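Local coordinates for RNA-binding protein RO60 (Deinococcus radiodurans, PDB 2NVO) that binds small RNAs that accumulate during recovery from ultraviolet irradiation and contributes to the resistance of this bacterium to ultraviolet irradiation, at residues 405-417 against 435-449. Numbering follows the deposited sequence.
Sequences DALTMGFAEQFRP and SVSFGGTDCAQPILW. Unlike the reference sequence in segment 435-449: Val436 (reference Met).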
# COMPACT_ATOMS: atom_id res chain seq x y z
N ASP A 405 -11.21 21.29 -8.94
CA ASP A 405 -11.64 22.25 -7.95
C ASP A 405 -11.57 21.62 -6.57
O ASP A 405 -11.72 20.41 -6.40
CB ASP A 405 -13.06 22.71 -8.25
CG ASP A 405 -13.31 24.14 -7.82
OD1 ASP A 405 -14.44 24.62 -8.03
OD2 ASP A 405 -12.38 24.80 -7.29
N ALA A 406 -11.33 22.46 -5.58
CA ALA A 406 -11.30 21.98 -4.22
C ALA A 406 -11.57 23.18 -3.36
O ALA A 406 -11.13 24.28 -3.65
CB ALA A 406 -9.95 21.39 -3.91
N LEU A 407 -12.33 23.00 -2.30
CA LEU A 407 -12.54 24.08 -1.38
C LEU A 407 -12.39 23.40 -0.02
O LEU A 407 -12.89 22.30 0.13
CB LEU A 407 -13.96 24.61 -1.55
CG LEU A 407 -14.54 25.50 -0.45
CD1 LEU A 407 -13.77 26.78 -0.33
CD2 LEU A 407 -16.01 25.80 -0.76
N THR A 408 -11.70 24.04 0.92
CA THR A 408 -11.59 23.47 2.28
C THR A 408 -12.40 24.25 3.30
O THR A 408 -12.30 25.48 3.40
CB THR A 408 -10.14 23.41 2.78
OG1 THR A 408 -9.71 24.73 3.12
CG2 THR A 408 -9.24 22.82 1.70
N MET A 409 -13.24 23.52 4.03
CA MET A 409 -14.06 24.08 5.08
C MET A 409 -13.61 23.44 6.39
O MET A 409 -12.91 22.43 6.39
CB MET A 409 -15.53 23.72 4.83
CG MET A 409 -16.05 24.11 3.43
SD MET A 409 -16.18 25.90 3.32
CE MET A 409 -17.61 26.16 4.37
N GLY A 410 -14.05 24.02 7.51
CA GLY A 410 -13.71 23.52 8.82
C GLY A 410 -14.90 23.56 9.75
O GLY A 410 -15.80 24.41 9.58
N PHE A 411 -14.93 22.63 10.70
CA PHE A 411 -16.01 22.54 11.67
C PHE A 411 -15.65 23.44 12.87
O PHE A 411 -15.42 22.98 14.00
CB PHE A 411 -16.19 21.09 12.15
CG PHE A 411 -16.58 20.10 11.06
CD1 PHE A 411 -17.92 19.82 10.79
CD2 PHE A 411 -15.62 19.40 10.34
CE1 PHE A 411 -18.27 18.89 9.84
CE2 PHE A 411 -15.97 18.47 9.38
CZ PHE A 411 -17.29 18.22 9.14
N ALA A 412 -15.59 24.74 12.62
CA ALA A 412 -15.11 25.71 13.59
C ALA A 412 -16.24 26.33 14.42
O ALA A 412 -17.25 25.67 14.67
CB ALA A 412 -14.28 26.78 12.89
N GLU A 413 -16.04 27.56 14.89
CA GLU A 413 -17.11 28.34 15.54
C GLU A 413 -18.41 28.05 14.81
O GLU A 413 -19.42 27.64 15.39
CB GLU A 413 -16.81 29.85 15.44
CG GLU A 413 -15.33 30.22 15.43
CD GLU A 413 -14.72 30.22 14.04
OE1 GLU A 413 -15.44 30.54 13.06
OE2 GLU A 413 -13.50 29.93 13.92
N GLN A 414 -18.37 28.23 13.50
CA GLN A 414 -19.38 27.68 12.64
C GLN A 414 -18.69 27.04 11.45
O GLN A 414 -17.47 27.14 11.30
CB GLN A 414 -20.35 28.77 12.19
CG GLN A 414 -19.74 30.13 12.09
CD GLN A 414 -20.69 31.19 12.60
OE1 GLN A 414 -21.82 30.88 13.01
NE2 GLN A 414 -20.24 32.44 12.60
N PHE A 415 -19.48 26.36 10.62
CA PHE A 415 -18.94 25.69 9.45
C PHE A 415 -18.53 26.72 8.44
O PHE A 415 -19.36 27.44 7.89
CB PHE A 415 -19.97 24.73 8.86
CG PHE A 415 -19.40 23.79 7.85
CD1 PHE A 415 -18.63 22.70 8.27
CD2 PHE A 415 -19.60 23.99 6.50
CE1 PHE A 415 -18.10 21.83 7.34
CE2 PHE A 415 -19.08 23.12 5.56
CZ PHE A 415 -18.31 22.04 5.98
N ARG A 416 -17.23 26.82 8.20
CA ARG A 416 -16.74 27.94 7.42
C ARG A 416 -15.51 27.55 6.63
O ARG A 416 -14.91 26.51 6.90
CB ARG A 416 -16.39 29.11 8.35
CG ARG A 416 -15.22 28.80 9.26
CD ARG A 416 -14.58 30.07 9.77
NE ARG A 416 -13.66 29.81 10.87
CZ ARG A 416 -12.37 29.55 10.72
NH1 ARG A 416 -11.82 29.52 9.51
NH2 ARG A 416 -11.62 29.33 11.79
N PRO A 417 -15.14 28.38 5.65
CA PRO A 417 -13.95 28.17 4.84
C PRO A 417 -12.71 28.33 5.69
O PRO A 417 -12.72 29.16 6.62
CB PRO A 417 -14.01 29.30 3.80
CG PRO A 417 -15.43 29.73 3.79
CD PRO A 417 -15.91 29.54 5.19
N SER A 435 -8.56 25.59 15.26
CA SER A 435 -9.39 26.64 15.78
C SER A 435 -9.74 26.30 17.22
O SER A 435 -10.31 25.25 17.49
CB SER A 435 -10.65 26.79 14.92
OG SER A 435 -11.58 27.65 15.54
N VAL A 436 -9.37 27.19 18.13
CA VAL A 436 -9.70 27.05 19.55
C VAL A 436 -11.19 26.80 19.81
O VAL A 436 -11.54 26.03 20.70
CB VAL A 436 -9.27 28.31 20.35
CG1 VAL A 436 -9.57 28.12 21.82
CG2 VAL A 436 -7.80 28.60 20.14
N SER A 437 -12.06 27.45 19.05
CA SER A 437 -13.48 27.16 19.16
C SER A 437 -13.91 26.33 17.97
O SER A 437 -13.62 26.65 16.82
CB SER A 437 -14.30 28.45 19.28
OG SER A 437 -14.36 29.12 18.04
N PHE A 438 -14.59 25.23 18.25
CA PHE A 438 -14.90 24.28 17.20
C PHE A 438 -16.29 23.76 17.46
O PHE A 438 -16.85 24.01 18.53
CB PHE A 438 -13.88 23.14 17.20
CG PHE A 438 -13.76 22.45 18.52
CD1 PHE A 438 -14.62 21.43 18.87
CD2 PHE A 438 -12.79 22.84 19.44
CE1 PHE A 438 -14.52 20.79 20.10
CE2 PHE A 438 -12.68 22.21 20.68
CZ PHE A 438 -13.55 21.17 21.01
N GLY A 439 -16.86 23.05 16.50
CA GLY A 439 -18.14 22.39 16.67
C GLY A 439 -17.97 20.90 16.46
O GLY A 439 -16.88 20.43 16.19
N GLY A 440 -19.06 20.16 16.59
CA GLY A 440 -19.04 18.72 16.45
C GLY A 440 -18.65 18.36 15.03
O GLY A 440 -18.98 19.05 14.08
N THR A 441 -17.93 17.25 14.89
CA THR A 441 -17.53 16.82 13.55
C THR A 441 -18.68 16.06 12.87
O THR A 441 -18.72 14.85 12.85
CB THR A 441 -16.22 16.02 13.59
OG1 THR A 441 -15.19 16.90 14.07
CG2 THR A 441 -15.86 15.56 12.18
N ASP A 442 -19.62 16.82 12.30
CA ASP A 442 -20.83 16.23 11.73
C ASP A 442 -20.65 16.01 10.23
O ASP A 442 -20.65 16.98 9.47
CB ASP A 442 -22.00 17.19 11.97
CG ASP A 442 -23.32 16.67 11.43
OD1 ASP A 442 -23.37 15.62 10.77
OD2 ASP A 442 -24.34 17.35 11.66
N CYS A 443 -20.54 14.75 9.82
CA CYS A 443 -20.22 14.44 8.44
C CYS A 443 -21.37 14.74 7.48
O CYS A 443 -21.19 14.67 6.28
CB CYS A 443 -19.82 12.97 8.29
SG CYS A 443 -18.40 12.43 9.34
N ALA A 444 -22.56 15.03 8.01
CA ALA A 444 -23.68 15.40 7.15
C ALA A 444 -23.58 16.86 6.76
O ALA A 444 -24.03 17.28 5.69
CB ALA A 444 -25.01 15.12 7.85
N GLN A 445 -22.97 17.64 7.64
CA GLN A 445 -23.03 19.09 7.55
C GLN A 445 -22.38 19.74 6.29
O GLN A 445 -22.91 20.72 5.75
CB GLN A 445 -22.48 19.69 8.84
CG GLN A 445 -22.53 21.20 8.89
CD GLN A 445 -22.18 21.74 10.26
OE1 GLN A 445 -21.48 21.09 11.04
NE2 GLN A 445 -22.67 22.93 10.56
N PRO A 446 -21.24 19.20 5.81
CA PRO A 446 -20.66 19.75 4.58
C PRO A 446 -21.63 19.58 3.41
O PRO A 446 -21.68 20.45 2.54
CB PRO A 446 -19.42 18.88 4.34
CG PRO A 446 -19.06 18.31 5.70
CD PRO A 446 -20.42 18.11 6.38
N ILE A 447 -22.35 18.47 3.41
CA ILE A 447 -23.27 18.15 2.32
C ILE A 447 -24.53 19.02 2.40
O ILE A 447 -25.03 19.49 1.38
CB ILE A 447 -23.65 16.68 2.33
CG1 ILE A 447 -22.39 15.82 2.32
CG2 ILE A 447 -24.55 16.33 1.13
CD1 ILE A 447 -22.63 14.42 2.78
N LEU A 448 -25.04 19.19 3.61
CA LEU A 448 -26.16 20.10 3.83
C LEU A 448 -25.74 21.52 3.42
O LEU A 448 -26.47 22.23 2.73
CB LEU A 448 -26.60 20.06 5.29
CG LEU A 448 -27.11 18.74 5.87
CD1 LEU A 448 -27.29 18.89 7.37
CD2 LEU A 448 -28.45 18.29 5.23
N TRP A 449 -24.55 21.94 3.85
CA TRP A 449 -24.06 23.28 3.57
C TRP A 449 -23.95 23.53 2.07
O TRP A 449 -24.38 24.57 1.58
CB TRP A 449 -22.71 23.52 4.23
CG TRP A 449 -22.12 24.89 3.94
CD1 TRP A 449 -22.39 26.05 4.62
CD2 TRP A 449 -21.14 25.21 2.95
NE1 TRP A 449 -21.65 27.08 4.09
CE2 TRP A 449 -20.88 26.60 3.06
CE3 TRP A 449 -20.48 24.48 1.95
CZ2 TRP A 449 -19.99 27.27 2.22
CZ3 TRP A 449 -19.58 25.14 1.11
CH2 TRP A 449 -19.34 26.53 1.26
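Trp449 of helix 445-449 lays one indole face against the side chains of the strand 405-411 and strand 415-417 hairpin. Met409 CE sits over that face, 3.5 Å from the centroid of the six-membered ring, with SD over the same ring, which makes this a Met-aromatic contact. Bends at chi2 and chi3 fold the thioether onto the indole. Phe415 presents its ring edge to the same face, a T-shaped pair with planes at 62° and Phe415 CD2 3.7 Å from Trp449 CG, while Leu407 CD2 abuts the indole rim. The Phe415 ring also carries Gln445 CG over one face, and its CZ reaches CB of Pro446 at 3.7 Å.

Phe411 is sandwiched: CE1 of Phe415 lies above one face and Thr441 CA above the other, the latter a CH-pi contact 4.2 Å from the ring centroid. At the ring's edge, Phe411 CE1 comes within 3.1 Å of Asp442 O. Beyond it, the backbone secures the loop through a nearly straight hydrogen bond, Gly439 N to Phe411 O (2.9 Å, 174°), whose donor stands above the carbonyl plane. At the hairpin turn Arg416 grips Glu413 side-on with NE and NH2, beside Ser435.

Aromatic packing thus joins the edge hairpin of the sheet to a helix and its preceding loop. Thr441, whose OG1 hydrogen-bonds Asp370, is probably a metal-binding residue, and Phe438 touches the calcium ligand Ser372; the helix packs on edge strands of the von Willebrand factor A domain, and the loop preceding it runs past the MIDAS-like site.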